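Local coordinates for separin (Saccharomyces cerevisiae, PDB 5U1T), which cleaves the cohesin subunit MCD1/SCC1 at the onset of anaphase as a caspase-like cysteine protease, so that chromosomes can separate, and is held inactive by securin until then, at residues K1030-D1035 with S1110-S1115; L1072-R1077 with P1386-L1391; V1134-F1139 with F1359-S1364. All coordinates share one frame; numbering follows the deposited sequence.

Contact 1 of 3, residues K1030-D1035 with S1110-S1115; sequences KLDTLD and STITES
Asp1032 lies against the first turn of helix 1111-1127, and its side chain meets three successive residues there. CB sets out toward the helix and passes Ser1110 and Thr1111, coming 4.1 Å from Ser1110 OG. At the next bond CG sits between the backbone N and the carbonyl carbon (chi1 40°), which brings the carboxylate over to Ile1112. CG is 4.1 Å from Ile1112 CD1, and OD1, the oxygen that does the touching, is 3.4 Å from the same methyl. The two side chains cross at a slant, a charged oxygen resting on a hydrocarbon tip. The carboxylate thus lies against a methyl at the side of the first turn. Thr1111 turns its methyl, not its hydroxyl, to the loop: CG2 packs 3.6 Å from Leu1031 CB and also borders the backbone N of Asp1032. These contacts are van der Waals in kind, and they bury a modest 176 Å². Within the turn, Lys1030 O accepts from both N and OG1 of Thr1033, the hydroxyl bond being 2.8 Å from Thr1033 OG1 to Lys1030 O. Arg805 donates to Asp1032 O, tying the turn to the end of helix 782-805, while Leu1031 leans on Leu1075 and Thr1111 on Met1079, both of helix 1075-1088. The arrangement is a surface join within an all-helical region: a short 3-10 turn linking helices 1012-1028 and 1036-1054 packs on the N-terminal turn of helix 1111-1127.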
ATOM      1  N   LYS A1030      32.957   8.203  -0.031  1.00 66.39           N
ATOM      2  CA  LYS A1030      32.126   9.387   0.128  1.00 64.04           C
ATOM      3  C   LYS A1030      31.391   9.339   1.448  1.00 67.38           C
ATOM      4  O   LYS A1030      30.569   8.458   1.668  1.00 66.40           O
ATOM      5  CB  LYS A1030      31.124   9.498  -1.013  1.00 66.61           C
ATOM      6  CG  LYS A1030      31.751   9.590  -2.388  1.00 69.64           C
ATOM      7  CD  LYS A1030      32.667  10.794  -2.493  1.00 75.26           C
ATOM      8  CE  LYS A1030      32.910  11.153  -3.960  1.00 81.50           C
ATOM      9  NZ  LYS A1030      33.725  12.399  -4.141  1.00 88.03           N
ATOM     10  N   LEU A1031      31.684  10.297   2.321  1.00 61.70           N
ATOM     11  CA  LEU A1031      31.194  10.233   3.689  1.00 63.84           C
ATOM     12  C   LEU A1031      29.691  10.395   3.750  1.00 66.25           C
ATOM     13  O   LEU A1031      29.041   9.741   4.560  1.00 70.08           O
ATOM     14  CB  LEU A1031      31.886  11.293   4.560  1.00 74.79           C
ATOM     15  CG  LEU A1031      33.415  11.163   4.670  1.00 67.43           C
ATOM     16  CD1 LEU A1031      33.969  12.219   5.594  1.00 68.05           C
ATOM     17  CD2 LEU A1031      33.852   9.767   5.109  1.00 57.88           C
ATOM     18  N   ASP A1032      29.135  11.241   2.883  1.00 70.22           N
ATOM     19  CA  ASP A1032      27.673  11.450   2.827  1.00 76.79           C
ATOM     20  C   ASP A1032      26.855  10.175   2.596  1.00 71.49           C
ATOM     21  O   ASP A1032      25.635  10.165   2.802  1.00 70.16           O
ATOM     22  CB  ASP A1032      27.318  12.450   1.736  1.00 74.21           C
ATOM     23  CG  ASP A1032      28.150  12.248   0.497  1.00 80.09           C
ATOM     24  OD1 ASP A1032      29.360  12.592   0.559  1.00 76.88           O
ATOM     25  OD2 ASP A1032      27.602  11.739  -0.516  1.00 80.48           O
ATOM     26  N   THR A1033      27.518   9.102   2.177  1.00 65.77           N
ATOM     27  CA  THR A1033      26.833   7.826   2.039  1.00 69.77           C
ATOM     28  C   THR A1033      26.859   6.995   3.334  1.00 71.47           C
ATOM     29  O   THR A1033      26.396   5.852   3.341  1.00 69.21           O
ATOM     30  CB  THR A1033      27.439   6.999   0.902  1.00 60.88           C
ATOM     31  OG1 THR A1033      28.677   6.451   1.346  1.00 67.90           O
ATOM     32  CG2 THR A1033      27.699   7.873  -0.310  1.00 64.76           C
ATOM     33  N   LEU A1034      27.372   7.564   4.429  1.00 67.76           N
ATOM     34  CA  LEU A1034      27.516   6.797   5.672  1.00 59.82           C
ATOM     35  C   LEU A1034      26.486   7.119   6.741  1.00 55.68           C
ATOM     36  O   LEU A1034      26.098   8.263   6.921  1.00 59.02           O
ATOM     37  CB  LEU A1034      28.907   7.005   6.252  1.00 57.86           C
ATOM     38  CG  LEU A1034      30.054   6.647   5.315  1.00 60.65           C
ATOM     39  CD1 LEU A1034      31.419   6.982   5.919  1.00 62.92           C
ATOM     40  CD2 LEU A1034      29.930   5.185   5.013  1.00 59.45           C
ATOM     41  N   ASP A1035      26.033   6.092   7.447  1.00 56.44           N
ATOM     42  CA  ASP A1035      25.261   6.307   8.656  1.00 53.01           C
ATOM     43  C   ASP A1035      26.240   6.703   9.745  1.00 58.50           C
ATOM     44  O   ASP A1035      27.417   6.329   9.683  1.00 60.93           O
ATOM     45  CB  ASP A1035      24.503   5.061   9.053  1.00 51.89           C
ATOM     46  CG  ASP A1035      25.401   3.868   9.146  1.00 64.69           C
ATOM     47  OD1 ASP A1035      25.705   3.284   8.072  1.00 71.16           O
ATOM     48  OD2 ASP A1035      25.837   3.533  10.278  1.00 70.12           O
ATOM     49  N   SER A1110      24.120  18.781   4.609  1.00 89.01           N
ATOM     50  CA  SER A1110      24.839  17.523   4.324  1.00 92.85           C
ATOM     51  C   SER A1110      26.331  17.575   4.715  1.00 89.86           C
ATOM     52  O   SER A1110      26.916  18.668   4.844  1.00 81.67           O
ATOM     53  CB  SER A1110      24.727  17.139   2.844  1.00 88.35           C
ATOM     54  OG  SER A1110      25.191  15.815   2.643  1.00 80.09           O
ATOM     55  N   THR A1111      26.913  16.375   4.862  1.00 82.60           N
ATOM     56  CA  THR A1111      28.295  16.147   5.300  1.00 89.55           C
ATOM     57  C   THR A1111      29.332  17.034   4.594  1.00 88.92           C
ATOM     58  O   THR A1111      30.393  17.354   5.141  1.00 84.68           O
ATOM     59  CB  THR A1111      28.665  14.649   5.116  1.00 84.48           C
ATOM     60  OG1 THR A1111      28.339  13.936   6.315  1.00 79.34           O
ATOM     61  CG2 THR A1111      30.153  14.447   4.816  1.00 83.17           C
ATOM     62  N   ILE A1112      28.986  17.472   3.394  1.00 87.38           N
ATOM     63  CA  ILE A1112      29.864  18.324   2.612  1.00 87.25           C
ATOM     64  C   ILE A1112      30.093  19.688   3.277  1.00 87.45           C
ATOM     65  O   ILE A1112      31.221  20.018   3.669  1.00 88.17           O
ATOM     66  CB  ILE A1112      29.292  18.509   1.199  1.00 92.77           C
ATOM     67  CG1 ILE A1112      28.818  17.147   0.645  1.00 89.86           C
ATOM     68  CG2 ILE A1112      30.306  19.203   0.290  1.00 90.26           C
ATOM     69  CD1 ILE A1112      29.854  15.993   0.790  1.00 87.07           C
ATOM     70  N   THR A1113      29.035  20.481   3.420  1.00 88.24           N
ATOM     71  CA  THR A1113      29.166  21.771   4.097  1.00 81.24           C
ATOM     72  C   THR A1113      29.570  21.547   5.537  1.00 84.47           C
ATOM     73  O   THR A1113      30.342  22.335   6.091  1.00 91.51           O
ATOM     74  CB  THR A1113      27.854  22.623   4.049  1.00 90.25           C
ATOM     75  OG1 THR A1113      27.961  23.738   4.957  1.00 80.99           O
ATOM     76  CG2 THR A1113      26.575  21.753   4.352  1.00 86.03           C
ATOM     77  N   GLU A1114      29.089  20.460   6.138  1.00 84.36           N
ATOM     78  CA  GLU A1114      29.455  20.148   7.526  1.00 83.32           C
ATOM     79  C   GLU A1114      30.935  19.829   7.700  1.00 77.45           C
ATOM     80  O   GLU A1114      31.503  20.015   8.778  1.00 73.81           O
ATOM     81  CB  GLU A1114      28.623  18.989   8.060  1.00 75.35           C
ATOM     82  CG  GLU A1114      27.260  19.420   8.511  1.00 75.74           C
ATOM     83  CD  GLU A1114      27.190  20.908   8.841  1.00 77.21           C
ATOM     84  OE1 GLU A1114      27.701  21.313   9.912  1.00 80.69           O
ATOM     85  OE2 GLU A1114      26.605  21.675   8.036  1.00 83.55           O
ATOM     86  N   SER A1115      31.555  19.348   6.633  1.00 76.05           N
ATOM     87  CA  SER A1115      32.969  19.028   6.673  1.00 77.95           C
ATOM     88  C   SER A1115      33.806  20.306   6.848  1.00 79.40           C
ATOM     89  O   SER A1115      34.759  20.336   7.611  1.00 69.04           O
ATOM     90  CB  SER A1115      33.372  18.284   5.403  1.00 73.03           C
ATOM     91  OG  SER A1115      34.597  17.609   5.588  1.00 84.46           O
TER

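Contact 2 of 3, residues L1072-R1077 with P1386-L1391; sequences LTDLPR and PSYVCL
Asp1074 reaches across to the start of helix 1388-1397, whose N-cap is Ser1387, so the helix N-terminus is met by a carboxylate from a distant part of the chain. Among the hydrogen bonds, Tyr1388 N donates to Asp1074 OD1 over 3.0 Å, with an N-H...O angle of 162°, from the syn side and well out of the carboxylate plane. The N-cap itself is closed locally, where Cys1390 N donates to Ser1387 OG. The ionic part lies along one segment: Arg1077 grips the same Asp1074 OD1 side-on, NE at 3.0 Å using the anti lone pair of that oxygen and NH2 at 3.1 Å. Three N-H groups thus converge on one oxygen of the buried Asp1074, and together with the helix dipole they would probably favour the charged carboxylate. Asp1074 CG stands anti to the backbone N (chi1 -166°), which carries both oxygens out to the other segment. Close contacts of oxygen with carbon complete the join: Asp1074 OD2 lies 3.3 Å from Tyr1388 CB and 3.6 Å from Val1389 CG2, and the aliphatic run of Arg1077 passes Pro1386, with CD 3.5 Å from Pro1386 O. Beyond the pair, Arg1077 and Tyr1388 both rest on Thr1136 and Val1361 of the neighbouring sheet, while Val1118 of helix 1111-1127 touches Asp1074. The last element is a long cation-pi approach, at most weakly attractive: guanidinium and ring planes are 68° apart, and Arg1077 NH2 sits over one face of the Tyr1388 ring, offset toward its rim, 4.0 Å from CE2.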
ATOM      1  N   LEU A1072      38.001  14.686  11.170  1.00 60.90           N
ATOM      2  CA  LEU A1072      37.232  13.503  10.761  1.00 59.44           C
ATOM      3  C   LEU A1072      36.597  12.836  11.981  1.00 64.57           C
ATOM      4  O   LEU A1072      35.455  12.395  11.927  1.00 67.61           O
ATOM      5  CB  LEU A1072      38.113  12.496  10.014  1.00 58.88           C
ATOM      6  CG  LEU A1072      37.560  11.362   9.129  1.00 67.65           C
ATOM      7  CD1 LEU A1072      38.660  10.388   8.761  1.00 56.03           C
ATOM      8  CD2 LEU A1072      36.413  10.592   9.725  1.00 62.26           C
ATOM      9  N   THR A1073      37.340  12.751  13.081  1.00 67.82           N
ATOM     10  CA  THR A1073      36.848  12.064  14.278  1.00 67.04           C
ATOM     11  C   THR A1073      35.822  12.938  14.994  1.00 62.38           C
ATOM     12  O   THR A1073      35.119  12.480  15.883  1.00 60.72           O
ATOM     13  CB  THR A1073      37.994  11.721  15.258  1.00 57.27           C
ATOM     14  OG1 THR A1073      38.782  12.888  15.445  1.00 72.44           O
ATOM     15  CG2 THR A1073      38.893  10.645  14.712  1.00 60.75           C
ATOM     16  N   ASP A1074      35.760  14.204  14.603  1.00 61.82           N
ATOM     17  CA  ASP A1074      34.820  15.149  15.188  1.00 61.27           C
ATOM     18  C   ASP A1074      33.457  15.146  14.464  1.00 63.04           C
ATOM     19  O   ASP A1074      32.419  15.404  15.080  1.00 58.20           O
ATOM     20  CB  ASP A1074      35.411  16.553  15.166  1.00 56.50           C
ATOM     21  CG  ASP A1074      34.644  17.512  16.043  1.00 63.78           C
ATOM     22  OD1 ASP A1074      34.361  17.138  17.203  1.00 60.07           O
ATOM     23  OD2 ASP A1074      34.327  18.629  15.577  1.00 62.26           O
ATOM     24  N   LEU A1075      33.484  14.871  13.158  1.00 60.82           N
ATOM     25  CA  LEU A1075      32.279  14.705  12.348  1.00 62.89           C
ATOM     26  C   LEU A1075      31.195  13.871  13.042  1.00 64.61           C
ATOM     27  O   LEU A1075      30.091  14.366  13.255  1.00 59.75           O
ATOM     28  CB  LEU A1075      32.624  14.081  10.995  1.00 57.18           C
ATOM     29  CG  LEU A1075      32.463  14.999   9.790  1.00 65.27           C
ATOM     30  CD1 LEU A1075      32.221  14.171   8.535  1.00 63.26           C
ATOM     31  CD2 LEU A1075      31.345  16.012   9.998  1.00 55.20           C
ATOM     32  N   PRO A1076      31.504  12.621  13.439  1.00 66.27           N
ATOM     33  CA  PRO A1076      30.421  11.833  14.032  1.00 56.93           C
ATOM     34  C   PRO A1076      29.984  12.338  15.399  1.00 57.62           C
ATOM     35  O   PRO A1076      29.006  11.833  15.925  1.00 58.33           O
ATOM     36  CB  PRO A1076      31.034  10.444  14.178  1.00 55.78           C
ATOM     37  CG  PRO A1076      32.368  10.519  13.498  1.00 66.85           C
ATOM     38  CD  PRO A1076      32.787  11.919  13.566  1.00 62.11           C
ATOM     39  N   ARG A1077      30.726  13.266  15.990  1.00 57.34           N
ATOM     40  CA  ARG A1077      30.293  13.873  17.240  1.00 57.17           C
ATOM     41  C   ARG A1077      29.296  14.997  16.957  1.00 58.69           C
ATOM     42  O   ARG A1077      28.345  15.209  17.702  1.00 58.13           O
ATOM     43  CB  ARG A1077      31.496  14.409  18.032  1.00 65.08           C
ATOM     44  CG  ARG A1077      32.330  13.324  18.700  1.00 69.27           C
ATOM     45  CD  ARG A1077      33.348  13.897  19.656  1.00 61.35           C
ATOM     46  NE  ARG A1077      34.371  14.708  18.999  1.00 64.13           N
ATOM     47  CZ  ARG A1077      35.664  14.387  18.954  1.00 65.90           C
ATOM     48  NH1 ARG A1077      36.091  13.255  19.512  1.00 63.93           N
ATOM     49  NH2 ARG A1077      36.531  15.192  18.348  1.00 63.23           N
ATOM     50  N   PRO A1386      30.680  18.660  23.874  1.00 64.71           N
ATOM     51  CA  PRO A1386      30.415  17.464  23.059  1.00 57.37           C
ATOM     52  C   PRO A1386      31.190  17.394  21.732  1.00 57.18           C
ATOM     53  O   PRO A1386      31.248  16.305  21.163  1.00 63.22           O
ATOM     54  CB  PRO A1386      28.905  17.548  22.808  1.00 61.83           C
ATOM     55  CG  PRO A1386      28.569  18.996  22.928  1.00 60.55           C
ATOM     56  CD  PRO A1386      29.523  19.577  23.924  1.00 61.88           C
ATOM     57  N   SER A1387      31.793  18.490  21.268  1.00 59.36           N
ATOM     58  CA  SER A1387      32.567  18.469  20.018  1.00 56.82           C
ATOM     59  C   SER A1387      33.393  19.745  19.767  1.00 55.04           C
ATOM     60  O   SER A1387      33.135  20.778  20.372  1.00 57.49           O
ATOM     61  CB  SER A1387      31.620  18.256  18.839  1.00 57.89           C
ATOM     62  OG  SER A1387      30.802  19.398  18.661  1.00 58.50           O
ATOM     63  N   TYR A1388      34.355  19.693  18.847  1.00 54.35           N
ATOM     64  CA  TYR A1388      35.129  20.892  18.490  1.00 56.60           C
ATOM     65  C   TYR A1388      34.257  22.003  17.921  1.00 63.79           C
ATOM     66  O   TYR A1388      34.540  23.198  18.121  1.00 67.41           O
ATOM     67  CB  TYR A1388      36.223  20.584  17.459  1.00 58.64           C
ATOM     68  CG  TYR A1388      37.341  19.696  17.936  1.00 61.91           C
ATOM     69  CD1 TYR A1388      37.653  19.601  19.283  1.00 61.98           C
ATOM     70  CD2 TYR A1388      38.084  18.944  17.033  1.00 63.27           C
ATOM     71  CE1 TYR A1388      38.670  18.783  19.725  1.00 66.46           C
ATOM     72  CE2 TYR A1388      39.102  18.122  17.463  1.00 69.86           C
ATOM     73  CZ  TYR A1388      39.393  18.045  18.813  1.00 63.82           C
ATOM     74  OH  TYR A1388      40.409  17.228  19.260  1.00 70.29           O
ATOM     75  N   VAL A1389      33.218  21.610  17.187  1.00 64.94           N
ATOM     76  CA  VAL A1389      32.355  22.581  16.529  1.00 64.54           C
ATOM     77  C   VAL A1389      31.521  23.326  17.565  1.00 61.06           C
ATOM     78  O   VAL A1389      31.273  24.525  17.422  1.00 67.87           O
ATOM     79  CB  VAL A1389      31.430  21.920  15.473  1.00 65.26           C
ATOM     80  CG1 VAL A1389      30.473  22.957  14.879  1.00 61.76           C
ATOM     81  CG2 VAL A1389      32.255  21.259  14.362  1.00 64.21           C
ATOM     82  N   CYS A1390      31.114  22.627  18.618  1.00 52.11           N
ATOM     83  CA  CYS A1390      30.346  23.269  19.677  1.00 57.44           C
ATOM     84  C   CYS A1390      31.226  24.213  20.525  1.00 67.54           C
ATOM     85  O   CYS A1390      30.839  25.354  20.835  1.00 64.67           O
ATOM     86  CB  CYS A1390      29.684  22.219  20.573  1.00 54.21           C
ATOM     87  SG  CYS A1390      28.812  22.955  21.977  1.00 64.12           S
ATOM     88  N   LEU A1391      32.406  23.725  20.899  1.00 67.11           N
ATOM     89  CA  LEU A1391      33.357  24.541  21.607  1.00 65.76           C
ATOM     90  C   LEU A1391      33.640  25.813  20.804  1.00 66.44           C
ATOM     91  O   LEU A1391      33.537  26.923  21.339  1.00 65.59           O
ATOM     92  CB  LEU A1391      34.650  23.759  21.878  1.00 69.00           C
ATOM     93  CG  LEU A1391      35.739  24.524  22.639  1.00 65.73           C
ATOM     94  CD1 LEU A1391      35.221  24.989  23.998  1.00 58.67           C
ATOM     95  CD2 LEU A1391      37.021  23.695  22.784  1.00 64.51           C
TER

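Contact 3 of 3, residues V1134-F1139 with F1359-S1364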
ATOM      1  N   VAL A1134      42.661  21.159  25.152  1.00 65.15           N
ATOM      2  CA  VAL A1134      41.417  20.579  24.691  1.00 59.07           C
ATOM      3  C   VAL A1134      41.690  19.109  24.444  1.00 52.73           C
ATOM      4  O   VAL A1134      42.439  18.744  23.553  1.00 56.11           O
ATOM      5  CB  VAL A1134      40.892  21.263  23.435  1.00 60.16           C
ATOM      6  CG1 VAL A1134      39.411  21.017  23.311  1.00 65.35           C
ATOM      7  CG2 VAL A1134      41.153  22.754  23.505  1.00 60.38           C
ATOM      8  N   ILE A1135      41.104  18.269  25.277  1.00 52.27           N
ATOM      9  CA  ILE A1135      41.446  16.866  25.297  1.00 55.11           C
ATOM     10  C   ILE A1135      40.208  16.020  25.010  1.00 56.98           C
ATOM     11  O   ILE A1135      39.218  16.098  25.747  1.00 54.34           O
ATOM     12  CB  ILE A1135      42.050  16.485  26.643  1.00 50.36           C
ATOM     13  CG1 ILE A1135      43.347  17.265  26.845  1.00 57.47           C
ATOM     14  CG2 ILE A1135      42.292  15.004  26.725  1.00 53.13           C
ATOM     15  CD1 ILE A1135      44.033  17.031  28.176  1.00 53.36           C
ATOM     16  N   THR A1136      40.254  15.232  23.935  1.00 56.82           N
ATOM     17  CA  THR A1136      39.140  14.340  23.625  1.00 58.99           C
ATOM     18  C   THR A1136      39.353  13.008  24.350  1.00 56.70           C
ATOM     19  O   THR A1136      40.494  12.591  24.606  1.00 59.76           O
ATOM     20  CB  THR A1136      38.966  14.129  22.097  1.00 58.66           C
ATOM     21  OG1 THR A1136      40.131  13.508  21.558  1.00 65.99           O
ATOM     22  CG2 THR A1136      38.806  15.462  21.393  1.00 61.26           C
ATOM     23  N   ILE A1137      38.241  12.400  24.742  1.00 54.89           N
ATOM     24  CA  ILE A1137      38.204  11.087  25.376  1.00 54.87           C
ATOM     25  C   ILE A1137      37.175  10.249  24.614  1.00 60.15           C
ATOM     26  O   ILE A1137      35.964  10.560  24.570  1.00 59.89           O
ATOM     27  CB  ILE A1137      37.833  11.150  26.876  1.00 52.75           C
ATOM     28  CG1 ILE A1137      38.720  12.149  27.613  1.00 53.81           C
ATOM     29  CG2 ILE A1137      37.897   9.770  27.520  1.00 48.41           C
ATOM     30  CD1 ILE A1137      38.484  12.179  29.101  1.00 53.40           C
ATOM     31  N   ASP A1138      37.659   9.197  23.982  1.00 61.95           N
ATOM     32  CA  ASP A1138      36.829   8.463  23.053  1.00 62.75           C
ATOM     33  C   ASP A1138      37.114   6.989  23.213  1.00 63.18           C
ATOM     34  O   ASP A1138      38.074   6.595  23.883  1.00 60.56           O
ATOM     35  CB  ASP A1138      37.082   8.925  21.616  1.00 59.88           C
ATOM     36  CG  ASP A1138      35.806   9.060  20.819  1.00 75.67           C
ATOM     37  OD1 ASP A1138      34.954   8.120  20.874  1.00 80.50           O
ATOM     38  OD2 ASP A1138      35.642  10.123  20.153  1.00 75.21           O
ATOM     39  N   PHE A1139      36.258   6.172  22.622  1.00 63.04           N
ATOM     40  CA  PHE A1139      36.446   4.746  22.723  1.00 60.41           C
ATOM     41  C   PHE A1139      36.479   4.156  21.334  1.00 61.91           C
ATOM     42  O   PHE A1139      35.701   4.564  20.469  1.00 67.37           O
ATOM     43  CB  PHE A1139      35.348   4.135  23.563  1.00 62.57           C
ATOM     44  CG  PHE A1139      35.345   2.649  23.551  1.00 67.54           C
ATOM     45  CD1 PHE A1139      36.430   1.938  24.031  1.00 63.00           C
ATOM     46  CD2 PHE A1139      34.244   1.953  23.075  1.00 63.98           C
ATOM     47  CE1 PHE A1139      36.420   0.564  24.037  1.00 62.39           C
ATOM     48  CE2 PHE A1139      34.229   0.578  23.080  1.00 61.60           C
ATOM     49  CZ  PHE A1139      35.315  -0.116  23.561  1.00 63.69           C
ATOM     50  N   PHE A1359      39.326  21.940  28.476  1.00 61.22           N
ATOM     51  CA  PHE A1359      38.104  21.469  27.841  1.00 57.71           C
ATOM     52  C   PHE A1359      38.222  19.978  27.542  1.00 57.11           C
ATOM     53  O   PHE A1359      39.138  19.546  26.840  1.00 53.80           O
ATOM     54  CB  PHE A1359      37.808  22.265  26.569  1.00 58.31           C
ATOM     55  CG  PHE A1359      37.367  23.679  26.830  1.00 62.04           C
ATOM     56  CD1 PHE A1359      36.110  23.939  27.365  1.00 62.12           C
ATOM     57  CD2 PHE A1359      38.199  24.746  26.540  1.00 64.57           C
ATOM     58  CE1 PHE A1359      35.700  25.222  27.604  1.00 62.33           C
ATOM     59  CE2 PHE A1359      37.794  26.043  26.785  1.00 63.23           C
ATOM     60  CZ  PHE A1359      36.549  26.283  27.320  1.00 61.74           C
ATOM     61  N   LEU A1360      37.320  19.194  28.122  1.00 50.00           N
ATOM     62  CA  LEU A1360      37.189  17.780  27.773  1.00 54.24           C
ATOM     63  C   LEU A1360      36.103  17.568  26.729  1.00 54.41           C
ATOM     64  O   LEU A1360      34.908  17.663  27.024  1.00 56.13           O
ATOM     65  CB  LEU A1360      36.863  16.935  28.999  1.00 54.14           C
ATOM     66  CG  LEU A1360      37.893  16.794  30.102  1.00 54.37           C
ATOM     67  CD1 LEU A1360      37.317  15.914  31.190  1.00 53.28           C
ATOM     68  CD2 LEU A1360      39.153  16.208  29.523  1.00 52.88           C
ATOM     69  N   VAL A1361      36.515  17.297  25.503  1.00 50.11           N
ATOM     70  CA  VAL A1361      35.567  16.856  24.499  1.00 54.71           C
ATOM     71  C   VAL A1361      35.213  15.406  24.785  1.00 54.14           C
ATOM     72  O   VAL A1361      35.991  14.505  24.472  1.00 52.10           O
ATOM     73  CB  VAL A1361      36.133  16.991  23.100  1.00 56.25           C
ATOM     74  CG1 VAL A1361      35.119  16.513  22.066  1.00 57.35           C
ATOM     75  CG2 VAL A1361      36.552  18.417  22.853  1.00 53.47           C
ATOM     76  N   VAL A1362      34.057  15.188  25.398  1.00 46.31           N
ATOM     77  CA  VAL A1362      33.670  13.853  25.836  1.00 52.99           C
ATOM     78  C   VAL A1362      32.639  13.214  24.894  1.00 57.47           C
ATOM     79  O   VAL A1362      31.535  13.736  24.708  1.00 56.40           O
ATOM     80  CB  VAL A1362      33.116  13.890  27.275  1.00 53.88           C
ATOM     81  CG1 VAL A1362      32.727  12.492  27.737  1.00 53.65           C
ATOM     82  CG2 VAL A1362      34.167  14.505  28.221  1.00 59.06           C
ATOM     83  N   SER A1363      33.020  12.096  24.284  1.00 60.00           N
ATOM     84  CA  SER A1363      32.134  11.396  23.357  1.00 59.88           C
ATOM     85  C   SER A1363      30.951  10.827  24.128  1.00 59.22           C
ATOM     86  O   SER A1363      31.068  10.552  25.321  1.00 62.81           O
ATOM     87  CB  SER A1363      32.878  10.280  22.625  1.00 64.26           C
ATOM     88  OG  SER A1363      33.063   9.149  23.466  1.00 64.16           O
ATOM     89  N   SER A1364      29.820  10.654  23.453  1.00 57.17           N
ATOM     90  CA  SER A1364      28.629  10.122  24.105  1.00 58.12           C
ATOM     91  C   SER A1364      28.909   8.767  24.783  1.00 58.15           C
ATOM     92  O   SER A1364      28.371   8.481  25.855  1.00 52.57           O
ATOM     93  CB  SER A1364      27.459  10.005  23.095  1.00 62.55           C
ATOM     94  OG  SER A1364      27.666   9.016  22.088  1.00 59.34           O
TER
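Val1361, Ile1137 and Val1134 lose the most surface where these two parallel strands pair. Val1361 is the backbone hub. Its N donates to Ile1135 O, 3.0 Å away, from well above the carbonyl plane, and its O accepts from Ile1137 N at 3.1 Å with a straighter approach. Its side chain stands beside that of Thr1136, both pointing to the same face of the sheet, with Val1361 CB 3.5 Å from Thr1136 CG2. Val1134 joins them on that face: CG1, anti to the backbone N (chi1 -158°), touches both Val1361 CG2 and Phe1359 CB, the latter at 3.8 Å. Beside it runs the nearly linear bond from Ile1135 N to Phe1359 O, 2.8 Å. On the reverse face Ile1137 sends CD1 back along the sheet to cross Leu1360 CD2 at a slant, 4.1 Å apart. Beyond Ile1137 pairing slackens, Ser1363 N giving only a weak bond to Ile1137 O. Asp1138 OD1 accepts from Phe1139 N at 2.9 Å and lies beside Ser1363, whose hydroxyl has Ser1365 as its stronger partner, while OD2 faces Arg1077 in a long, weak ion pair. With Asp1138 replaced by alanine, Phe1139 N is likely to lose its side-chain acceptor and the Arg1077 guanidinium its weak second carboxylate. With strands 1146-1152 and 1382-1385 continuing the sheet outward, and helix 1388-1397 lying over the face of Val1134, Thr1136, Phe1359 and Val1361, the two strands are an interior parallel pair of a mixed sheet covered on one face by a helix, separate from the caspase-like sheet that includes strand 1492-1494.

The three contacts lie in a row from helices into a sheet. Contacts 1 and 2, centres about 14 Å apart, touch through Leu1075, which meets Leu1031 and Thr1111; contacts 2 and 3 are closer, about 9 Å between centres, and contact 1 stays about 13 Å from contact 3 at the nearest atoms. Along the sequence contacts 1 and 2 interleave, contact 1 closes before contact 3 opens, and contact 3 is nested inside the loop closed by contact 2. Helix 1111-1127 leads from contact 1 to strand 1132-1139 of contact 3. Arg1077 and Tyr1388, from helices 1075-1088 and 1388-1397, rest on Thr1136 and Val1361, so contact 2 joins the helices to the sheet of contact 3.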